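Local coordinates for clostripain-related protein (Bacteroides thetaiotaomicron, PDB 6NAG) that is a secreted cysteine protease of the C11 (clostripain) family and probably hydrolyses peptide bonds in proteins or peptides, at residues T57-F62 against K77-P82; G116-S121 against S350-K355; T103-M108 against K170-L175. The protein carries 1 engineered substitution. One frame throughout, in Å; residues are numbered along the deposited sequence.

Interaction 1. Residues T57-F62 against K77-P82. With PRO (proline), chain E; PRO (proline), chain C.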
loop_
_atom_site.group_PDB
_atom_site.type_symbol
_atom_site.label_atom_id
_atom_site.label_comp_id
_atom_site.label_asym_id
_atom_site.label_seq_id
_atom_site.Cartn_x
_atom_site.Cartn_y
_atom_site.Cartn_z
ATOM N N THR A 57 -24.968 8.044 4.165
ATOM C CA THR A 57 -24.843 7.151 3.017
ATOM C C THR A 57 -24.431 7.874 1.737
ATOM O O THR A 57 -24.319 7.256 0.679
ATOM C CB THR A 57 -26.166 6.409 2.749
ATOM O OG1 THR A 57 -27.202 7.360 2.482
ATOM C CG2 THR A 57 -26.556 5.566 3.952
ATOM N N LYS A 58 -24.211 9.182 1.830
ATOM C CA LYS A 58 -23.861 9.979 0.658
ATOM C C LYS A 58 -22.744 10.972 0.968
ATOM O O LYS A 58 -22.748 11.614 2.018
ATOM C CB LYS A 58 -25.093 10.717 0.129
ATOM C CG LYS A 58 -26.200 9.799 -0.365
ATOM C CD LYS A 58 -27.444 10.579 -0.739
ATOM C CE LYS A 58 -28.531 9.670 -1.287
ATOM N NZ LYS A 58 -28.967 8.658 -0.288
ATOM N N ALA A 59 -21.794 11.099 0.047
ATOM C CA ALA A 59 -20.646 11.976 0.251
ATOM C C ALA A 59 -20.175 12.611 -1.054
ATOM O O ALA A 59 -20.536 12.163 -2.141
ATOM C CB ALA A 59 -19.510 11.209 0.901
ATOM N N THR A 60 -19.358 13.652 -0.935
ATOM C CA THR A 60 -18.852 14.372 -2.097
ATOM C C THR A 60 -17.388 14.765 -1.917
ATOM O O THR A 60 -16.994 15.255 -0.860
ATOM C CB THR A 60 -19.685 15.642 -2.376
ATOM O OG1 THR A 60 -21.051 15.280 -2.610
ATOM C CG2 THR A 60 -19.151 16.385 -3.590
ATOM N N LEU A 61 -16.588 14.538 -2.953
ATOM C CA LEU A 61 -15.198 14.976 -2.966
ATOM C C LEU A 61 -15.058 16.238 -3.812
ATOM O O LEU A 61 -15.441 16.251 -4.981
ATOM C CB LEU A 61 -14.289 13.872 -3.509
ATOM C CG LEU A 61 -12.782 14.126 -3.434
ATOM C CD1 LEU A 61 -12.291 13.986 -2.003
ATOM C CD2 LEU A 61 -12.024 13.191 -4.362
ATOM N N PHE A 62 -14.517 17.299 -3.222
ATOM C CA PHE A 62 -14.336 18.551 -3.949
ATOM C C PHE A 62 -13.045 19.263 -3.553
ATOM O O PHE A 62 -12.373 18.871 -2.600
ATOM C CB PHE A 62 -15.538 19.477 -3.733
ATOM C CG PHE A 62 -15.707 19.946 -2.315
ATOM C CD1 PHE A 62 -16.335 19.146 -1.375
ATOM C CD2 PHE A 62 -15.253 21.196 -1.928
ATOM C CE1 PHE A 62 -16.496 19.578 -0.075
ATOM C CE2 PHE A 62 -15.412 21.634 -0.628
ATOM C CZ PHE A 62 -16.034 20.824 0.299
ATOM N N LYS A 77 -15.878 14.454 -7.409
ATOM C CA LYS A 77 -16.512 13.142 -7.439
ATOM C C LYS A 77 -17.548 12.992 -6.327
ATOM O O LYS A 77 -17.372 13.519 -5.231
ATOM C CB LYS A 77 -15.447 12.047 -7.321
ATOM C CG LYS A 77 -15.969 10.628 -7.447
ATOM C CD LYS A 77 -14.834 9.624 -7.341
ATOM C CE LYS A 77 -15.330 8.205 -7.563
ATOM N NZ LYS A 77 -14.217 7.220 -7.504
ATOM N N ASN A 78 -18.629 12.276 -6.620
ATOM C CA ASN A 78 -19.636 11.964 -5.612
ATOM C C ASN A 78 -19.590 10.487 -5.240
ATOM O O ASN A 78 -19.057 9.668 -5.987
ATOM C CB ASN A 78 -21.031 12.344 -6.109
ATOM C CG ASN A 78 -21.194 13.838 -6.302
ATOM O OD1 ASN A 78 -21.421 14.577 -5.346
ATOM N ND2 ASN A 78 -21.086 14.288 -7.545
ATOM N N TYR A 79 -20.152 10.147 -4.084
ATOM C CA TYR A 79 -20.086 8.781 -3.578
ATOM C C TYR A 79 -21.444 8.263 -3.113
ATOM O O TYR A 79 -22.087 8.866 -2.256
ATOM C CB TYR A 79 -19.087 8.691 -2.420
ATOM C CG TYR A 79 -17.659 9.015 -2.796
ATOM C CD1 TYR A 79 -17.211 10.329 -2.834
ATOM C CD2 TYR A 79 -16.755 8.006 -3.098
ATOM C CE1 TYR A 79 -15.907 10.630 -3.174
ATOM C CE2 TYR A 79 -15.448 8.297 -3.437
ATOM C CZ TYR A 79 -15.029 9.609 -3.473
ATOM O OH TYR A 79 -13.728 9.904 -3.809
ATOM N N THR A 80 -21.869 7.138 -3.678
ATOM C CA THR A 80 -23.071 6.455 -3.214
ATOM C C THR A 80 -22.688 5.322 -2.270
ATOM O O THR A 80 -21.967 4.401 -2.657
ATOM C CB THR A 80 -23.904 5.889 -4.379
ATOM O OG1 THR A 80 -24.346 6.959 -5.221
ATOM C CG2 THR A 80 -25.116 5.140 -3.852
ATOM N N ASP A 81 -23.178 5.400 -1.036
ATOM C CA ASP A 81 -22.867 4.423 0.008
ATOM C C ASP A 81 -21.368 4.168 0.171
ATOM O O ASP A 81 -20.913 3.037 0.002
ATOM C CB ASP A 81 -23.581 3.099 -0.274
ATOM C CG ASP A 81 -25.084 3.205 -0.136
ATOM O OD1 ASP A 81 -25.549 3.751 0.886
ATOM O OD2 ASP A 81 -25.803 2.745 -1.048
ATOM N N PRO A 82 -20.594 5.215 0.504
ATOM C CA PRO A 82 -19.155 4.997 0.677
ATOM C C PRO A 82 -18.848 4.218 1.952
ATOM O O PRO A 82 -19.438 4.488 2.997
ATOM C CB PRO A 82 -18.595 6.419 0.752
ATOM C CG PRO A 82 -19.712 7.223 1.315
ATOM C CD PRO A 82 -20.978 6.611 0.778
HETATM N N PRO E . -16.563 2.861 -0.844
HETATM C CA PRO E . -16.609 2.636 -2.292
HETATM C C PRO E . -16.324 1.185 -2.664
HETATM O O PRO E . -15.514 0.904 -3.548
HETATM C CB PRO E . -15.511 3.561 -2.821
HETATM C CG PRO E . -15.441 4.656 -1.819
HETATM C CD PRO E . -15.708 4.006 -0.492
HETATM O OXT PRO E . -16.899 0.260 -2.090
HETATM N N PRO C . -20.127 21.205 -1.886
HETATM C CA PRO C . -21.171 21.582 -0.927
HETATM C C PRO C . -20.610 22.335 0.276
HETATM O O PRO C . -19.478 22.102 0.699
HETATM C CB PRO C . -21.756 20.232 -0.500
HETATM C CG PRO C . -20.639 19.268 -0.696
HETATM C CD PRO C . -19.901 19.749 -1.912
HETATM O OXT PRO C . -21.279 23.192 0.854
#

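Interaction 2. Residues G116-S121 against S350-K355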
loop_
_atom_site.group_PDB
_atom_site.type_symbol
_atom_site.label_atom_id
_atom_site.label_comp_id
_atom_site.label_asym_id
_atom_site.label_seq_id
_atom_site.Cartn_x
_atom_site.Cartn_y
_atom_site.Cartn_z
ATOM N N GLY A 116 -10.110 8.025 20.891
ATOM C CA GLY A 116 -8.770 7.481 21.000
ATOM C C GLY A 116 -8.571 6.114 20.375
ATOM O O GLY A 116 -9.032 5.847 19.268
ATOM N N TRP A 117 -7.870 5.249 21.102
ATOM C CA TRP A 117 -7.501 3.928 20.607
ATOM C C TRP A 117 -8.613 2.906 20.795
ATOM O O TRP A 117 -8.525 1.789 20.281
ATOM C CB TRP A 117 -6.241 3.437 21.317
ATOM C CG TRP A 117 -6.430 3.300 22.796
ATOM C CD1 TRP A 117 -6.196 4.254 23.742
ATOM C CD2 TRP A 117 -6.909 2.147 23.499
ATOM N NE1 TRP A 117 -6.494 3.765 24.990
ATOM C CE2 TRP A 117 -6.934 2.473 24.868
ATOM C CE3 TRP A 117 -7.318 0.870 23.103
ATOM C CZ2 TRP A 117 -7.350 1.570 25.843
ATOM C CZ3 TRP A 117 -7.731 -0.025 24.072
ATOM C CH2 TRP A 117 -7.744 0.330 25.425
ATOM N N ILE A 118 -9.643 3.287 21.545
ATOM C CA ILE A 118 -10.740 2.386 21.891
ATOM C C ILE A 118 -11.337 1.714 20.659
ATOM O O ILE A 118 -11.724 2.388 19.707
ATOM C CB ILE A 118 -11.858 3.132 22.648
ATOM C CG1 ILE A 118 -11.301 3.779 23.917
ATOM C CG2 ILE A 118 -13.003 2.189 22.984
ATOM C CD1 ILE A 118 -10.667 2.799 24.876
ATOM N N PRO A 119 -11.392 0.374 20.670
ATOM C CA PRO A 119 -11.957 -0.389 19.553
ATOM C C PRO A 119 -13.460 -0.178 19.412
ATOM O O PRO A 119 -14.145 0.051 20.407
ATOM C CB PRO A 119 -11.637 -1.841 19.922
ATOM C CG PRO A 119 -11.484 -1.831 21.400
ATOM C CD PRO A 119 -10.879 -0.504 21.736
ATOM N N VAL A 120 -13.957 -0.252 18.181
ATOM C CA VAL A 120 -15.379 -0.083 17.908
ATOM C C VAL A 120 -16.190 -1.185 18.583
ATOM O O VAL A 120 -17.300 -0.950 19.061
ATOM C CB VAL A 120 -15.665 -0.081 16.390
ATOM C CG1 VAL A 120 -17.153 0.091 16.119
ATOM C CG2 VAL A 120 -14.872 1.016 15.702
ATOM N N SER A 121 -15.616 -2.384 18.633
ATOM C CA SER A 121 -16.272 -3.538 19.241
ATOM C C SER A 121 -16.624 -3.292 20.706
ATOM O O SER A 121 -17.663 -3.743 21.185
ATOM C CB SER A 121 -15.386 -4.779 19.121
ATOM O OG SER A 121 -14.190 -4.629 19.866
ATOM N N SER A 350 -14.502 -0.078 31.495
ATOM C CA SER A 350 -14.912 -1.216 30.680
ATOM C C SER A 350 -14.519 -1.048 29.215
ATOM O O SER A 350 -14.284 -2.031 28.512
ATOM C CB SER A 350 -16.422 -1.433 30.792
ATOM O OG SER A 350 -17.136 -0.289 30.359
ATOM N N LEU A 351 -14.441 0.197 28.761
ATOM C CA LEU A 351 -14.094 0.490 27.374
ATOM C C LEU A 351 -12.618 0.233 27.085
ATOM O O LEU A 351 -12.223 0.090 25.929
ATOM C CB LEU A 351 -14.447 1.939 27.032
ATOM C CG LEU A 351 -15.934 2.270 26.902
ATOM C CD1 LEU A 351 -16.127 3.738 26.566
ATOM C CD2 LEU A 351 -16.590 1.388 25.853
ATOM N N ALA A 352 -11.808 0.176 28.136
ATOM C CA ALA A 352 -10.375 -0.039 27.979
ATOM C C ALA A 352 -9.974 -1.450 28.393
ATOM O O ALA A 352 -8.854 -1.678 28.842
ATOM C CB ALA A 352 -9.597 0.988 28.786
ATOM N N SER A 353 -10.894 -2.396 28.231
ATOM C CA SER A 353 -10.653 -3.775 28.641
ATOM C C SER A 353 -9.651 -4.481 27.730
ATOM O O SER A 353 -8.923 -5.369 28.171
ATOM C CB SER A 353 -11.970 -4.556 28.675
ATOM O OG SER A 353 -12.594 -4.563 27.403
ATOM N N LYS A 354 -9.615 -4.085 26.461
ATOM C CA LYS A 354 -8.704 -4.700 25.500
ATOM C C LYS A 354 -7.434 -3.876 25.323
ATOM O O LYS A 354 -6.915 -3.751 24.215
ATOM C CB LYS A 354 -9.393 -4.884 24.146
ATOM C CG LYS A 354 -10.666 -5.713 24.192
ATOM C CD LYS A 354 -10.951 -6.341 22.837
ATOM C CE LYS A 354 -12.374 -6.868 22.749
ATOM N NZ LYS A 354 -13.377 -5.768 22.763
ATOM N N LYS A 355 -6.932 -3.323 26.423
ATOM C CA LYS A 355 -5.749 -2.471 26.383
ATOM C C LYS A 355 -4.483 -3.260 26.056
ATOM O O LYS A 355 -3.499 -2.695 25.577
ATOM C CB LYS A 355 -5.573 -1.746 27.719
ATOM C CG LYS A 355 -5.097 -2.645 28.847
ATOM C CD LYS A 355 -4.911 -1.876 30.141
ATOM C CE LYS A 355 -6.245 -1.506 30.760
ATOM N NZ LYS A 355 -6.070 -0.977 32.139
#

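Interaction 3. Residues T103-M108 against K170-L175. With PRO (proline), chain D.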
loop_
_atom_site.group_PDB
_atom_site.type_symbol
_atom_site.label_atom_id
_atom_site.label_comp_id
_atom_site.label_asym_id
_atom_site.label_seq_id
_atom_site.Cartn_x
_atom_site.Cartn_y
_atom_site.Cartn_z
ATOM N N THR A 103 0.341 15.042 -6.117
ATOM C CA THR A 103 1.374 15.890 -5.532
ATOM C C THR A 103 2.461 15.057 -4.864
ATOM O O THR A 103 2.306 13.851 -4.680
ATOM C CB THR A 103 0.788 16.867 -4.497
ATOM O OG1 THR A 103 0.008 16.141 -3.540
ATOM C CG2 THR A 103 -0.091 17.907 -5.176
ATOM N N LYS A 104 3.560 15.707 -4.501
ATOM C CA LYS A 104 4.674 15.026 -3.852
ATOM C C LYS A 104 4.323 14.635 -2.420
ATOM O O LYS A 104 4.533 13.495 -2.010
ATOM C CB LYS A 104 5.923 15.909 -3.862
ATOM N N ARG A 105 3.783 15.587 -1.666
ATOM C CA ARG A 105 3.435 15.355 -0.270
ATOM C C ARG A 105 1.926 15.279 -0.070
ATOM O O ARG A 105 1.156 15.856 -0.836
ATOM C CB ARG A 105 4.024 16.455 0.617
ATOM C CG ARG A 105 5.545 16.492 0.636
ATOM C CD ARG A 105 6.066 17.632 1.499
ATOM N NE ARG A 105 5.876 18.934 0.865
ATOM C CZ ARG A 105 5.335 19.989 1.466
ATOM N NH1 ARG A 105 4.924 19.902 2.724
ATOM N NH2 ARG A 105 5.204 21.133 0.808
ATOM N N TYR A 106 1.513 14.559 0.968
ATOM C CA TYR A 106 0.103 14.450 1.320
ATOM C C TYR A 106 -0.096 14.597 2.821
ATOM O O TYR A 106 0.670 14.055 3.615
ATOM C CB TYR A 106 -0.473 13.114 0.844
ATOM C CG TYR A 106 -0.713 13.051 -0.646
ATOM C CD1 TYR A 106 0.285 12.626 -1.512
ATOM C CD2 TYR A 106 -1.937 13.417 -1.187
ATOM C CE1 TYR A 106 0.071 12.568 -2.873
ATOM C CE2 TYR A 106 -2.160 13.363 -2.548
ATOM C CZ TYR A 106 -1.153 12.938 -3.386
ATOM O OH TYR A 106 -1.372 12.882 -4.742
ATOM N N SER A 107 -1.127 15.340 3.204
ATOM C CA SER A 107 -1.474 15.506 4.608
ATOM C C SER A 107 -2.957 15.242 4.807
ATOM O O SER A 107 -3.733 15.285 3.855
ATOM C CB SER A 107 -1.111 16.906 5.098
ATOM O OG SER A 107 0.294 17.082 5.118
ATOM N N MET A 108 -3.351 14.974 6.047
ATOM C CA MET A 108 -4.724 14.583 6.323
ATOM C C MET A 108 -5.296 15.304 7.539
ATOM O O MET A 108 -4.696 15.313 8.612
ATOM C CB MET A 108 -4.803 13.068 6.523
ATOM C CG MET A 108 -6.191 12.487 6.347
ATOM S SD MET A 108 -6.149 10.694 6.171
ATOM C CE MET A 108 -7.892 10.335 5.984
ATOM N N LYS A 170 2.207 7.878 2.912
ATOM C CA LYS A 170 2.605 8.181 4.280
ATOM C C LYS A 170 2.453 9.679 4.499
ATOM O O LYS A 170 3.202 10.476 3.935
ATOM C CB LYS A 170 4.039 7.735 4.568
ATOM C CG LYS A 170 4.462 7.993 6.008
ATOM C CD LYS A 170 5.818 7.392 6.328
ATOM C CE LYS A 170 6.160 7.581 7.799
ATOM N NZ LYS A 170 7.484 7.001 8.152
ATOM N N MET A 171 1.470 10.052 5.308
ATOM C CA MET A 171 1.129 11.454 5.511
ATOM C C MET A 171 2.258 12.236 6.174
ATOM O O MET A 171 3.031 11.687 6.957
ATOM C CB MET A 171 -0.145 11.572 6.351
ATOM C CG MET A 171 -1.349 10.862 5.757
ATOM S SD MET A 171 -1.812 11.501 4.138
ATOM C CE MET A 171 -3.181 10.423 3.733
ATOM N N GLU A 172 2.355 13.519 5.845
ATOM C CA GLU A 172 3.277 14.408 6.533
ATOM C C GLU A 172 2.805 14.572 7.969
ATOM O O GLU A 172 3.590 14.480 8.912
ATOM C CB GLU A 172 3.359 15.765 5.833
ATOM C CG GLU A 172 4.771 16.305 5.694
ATOM C CD GLU A 172 4.802 17.709 5.125
ATOM O OE1 GLU A 172 5.535 18.559 5.676
ATOM O OE2 GLU A 172 4.094 17.962 4.129
ATOM N N TYR A 173 1.509 14.814 8.121
ATOM C CA TYR A 173 0.882 14.868 9.432
ATOM C C TYR A 173 -0.565 14.405 9.345
ATOM O O TYR A 173 -1.167 14.413 8.273
ATOM C CB TYR A 173 0.950 16.284 10.017
ATOM C CG TYR A 173 0.210 17.331 9.211
ATOM C CD1 TYR A 173 -1.152 17.547 9.392
ATOM C CD2 TYR A 173 0.875 18.112 8.276
ATOM C CE1 TYR A 173 -1.829 18.500 8.658
ATOM C CE2 TYR A 173 0.207 19.071 7.541
ATOM C CZ TYR A 173 -1.145 19.259 7.735
ATOM O OH TYR A 173 -1.813 20.211 7.001
ATOM N N ILE A 174 -1.116 13.996 10.481
ATOM C CA ILE A 174 -2.541 13.726 10.578
ATOM C C ILE A 174 -3.126 14.569 11.701
ATOM O O ILE A 174 -2.899 14.296 12.878
ATOM C CB ILE A 174 -2.838 12.237 10.832
ATOM C CG1 ILE A 174 -2.341 11.386 9.662
ATOM C CG2 ILE A 174 -4.328 12.022 11.035
ATOM C CD1 ILE A 174 -2.586 9.903 9.838
ATOM N N LEU A 175 -3.860 15.611 11.327
ATOM C CA LEU A 175 -4.509 16.473 12.305
ATOM C C LEU A 175 -5.880 15.920 12.670
ATOM O O LEU A 175 -6.815 15.971 11.873
ATOM C CB LEU A 175 -4.633 17.902 11.769
ATOM C CG LEU A 175 -5.509 18.878 12.558
ATOM C CD1 LEU A 175 -5.067 18.966 14.008
ATOM C CD2 LEU A 175 -5.491 20.252 11.912
HETATM N N PRO D . 3.521 9.210 0.307
HETATM C CA PRO D . 4.884 9.403 0.810
HETATM C C PRO D . 5.379 10.828 0.587
HETATM O O PRO D . 6.546 11.143 0.827
HETATM C CB PRO D . 5.697 8.405 -0.012
HETATM C CG PRO D . 4.976 8.349 -1.312
HETATM C CD PRO D . 3.511 8.503 -0.986
HETATM O OXT PRO D . 4.620 11.699 0.163
HETATM O O HOH W 1 3.289 12.666 1.998
#

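Interaction 1. Residues T57-F62 against K77-P82
Leu61 meets Tyr79 on the closely packed face of this antiparallel ladder. CB of Leu61 comes up to the phenol edge, 3.6 Å from CE1 of Tyr79, and the leucine slants across the phenol. Ala59 continues the apolar patch toward Pro82, its CB 4.0 Å from Pro82 CG. With CG anti to its carbonyl carbon (chi1 -63°), the Tyr79 ring turns an edge to Ala59 O and Leu61 N, which lie in its plane. Beyond it, the hydroxyl bonds to Asp96, which also pairs with Lys77, while Phe51 meets the ring edge-to-face. The two strands, 58-67 and 70-80, form a beta hairpin at the margin of the mixed sheet, with 70-80 outermost within this chain. Paired N-H and C=O groups fix the register: Tyr79 N gives to Ala59 O at 2.8 Å, and Leu61 N to Lys77 O. The other face is looser and more solvent-facing, carrying Lys58, Thr60, Asn78 and Thr80. Here Thr60 and Asn78 point the same way from neighbouring strands, and Thr60 OG1 donates to Asn78 OD1 at 2.8 Å. One bound proline lies on Thr60's side, its CD 3.7 Å from Phe62 CD1; another lies on the apolar side by Tyr79 and Pro82.

Interaction 2. Residues G116-S121 against S350-K355
Trp117 reaches across to the 350-355 loop with the far end of its six-membered ring. Its CH2 atom lies 3.7 Å from Ala352 CA and 3.6 Å from Lys355 CA, so it touches both terminal residues of the type I beta turn that runs from Ala352 to Lys355. CZ2 meets the Ala352 methyl, and CZ3 comes beside the carbonyl oxygen of Lys354. At the other end of the indole, NE1 is hydrogen-bonded to Ser344 OG, which helps to fix the rotation of the ring, while Glu185 and Val186 of helix 184-189 also pack against it. Replacing the indole with an alanine is likely to open a gap against the turn, take away the surface under Ile118 CD1 and leave Ser344 OG without its N-H partner. Next along, Ile118 lays CD1 over one indole face, toward its rim, and the same methyl comes 3.3 Å from Leu351 O. CG2 of Ile118 faces the Leu351 side chain more loosely. Pro119 brushes the Leu351 carbonyl through CD. Ser121, in the first turn of helix 120-125, closes the contact with a polar link: Lys354 NZ donates to its OG at 3.2 Å. The lysine chain gets there by bending at its last torsion (chi4 68°), and the ammonium has its stronger partner in Asn122 OD1, the next residue of the helix. A type I turn from the C-terminal part of the chain thus docks on the loop after strand 113-114, which in a clan CD protease probably follows the active-site histidine.

Interaction 3. Residues T103-M108 against K170-L175
Arg105 and Glu172 join the two segments through a salt bridge, the arginine passing across the carboxylate. Its CB lies 3.8 Å from Glu172 OE2, CG is slightly farther off, and CD comes to 3.3 Å from that same oxygen. At CD the chain bends (chi3 -73°), turning NE to its salt-bridge partner Glu10, just before strand 11-17. CZ lies 3.6 Å from Glu172 OE2, and NH2 is bonded beyond the two segments. NH1 gives a bent bond (140°) to OE2 at 2.5 Å, on the syn side and 22° out of the carboxylate plane. Strands 105-111 and 171-177 are parallel neighbours inside the mixed sheet, and helix 157-166, which lies between them in sequence, packs on Met108, Met171 and Ile174. Glu172 N bonds to Tyr106 O where the chain turns a corner; the parallel pairing follows, Met108 N on Tyr173 O and Leu175 N on Met108 O at 2.9 Å. Ser107 puts its CB over one face of the Tyr173 ring, 3.7 Å from the centroid. On the opposite side of the sheet, the Met171 methyl CE touches Met108 SD at 3.9 Å. A water accepts from Tyr106 N at 2.8 Å, with Lys170 O and a bound proline's carboxylate as its other neighbours.

Interactions 1 and 3 belong to the same mixed sheet, the first at its hairpin margin and the second in its parallel middle; their centres are 22 Å apart and their nearest atoms about 10 Å. Interaction 2 lies off the sheet, its centre about 29 Å from that of interaction 1 and 27 Å from that of interaction 3, and on the opposite side of the chain's centre from interaction 3. Bound prolines occur at interactions 1 and 3. In clan CD proteases the catalytic histidine and cysteine follow neighbouring parallel strands, so interaction 3 probably pairs the strands leading to the active site. Segment 116-121 follows soon after strand 105-111, so interaction 2 probably holds the loop just beyond the histidine.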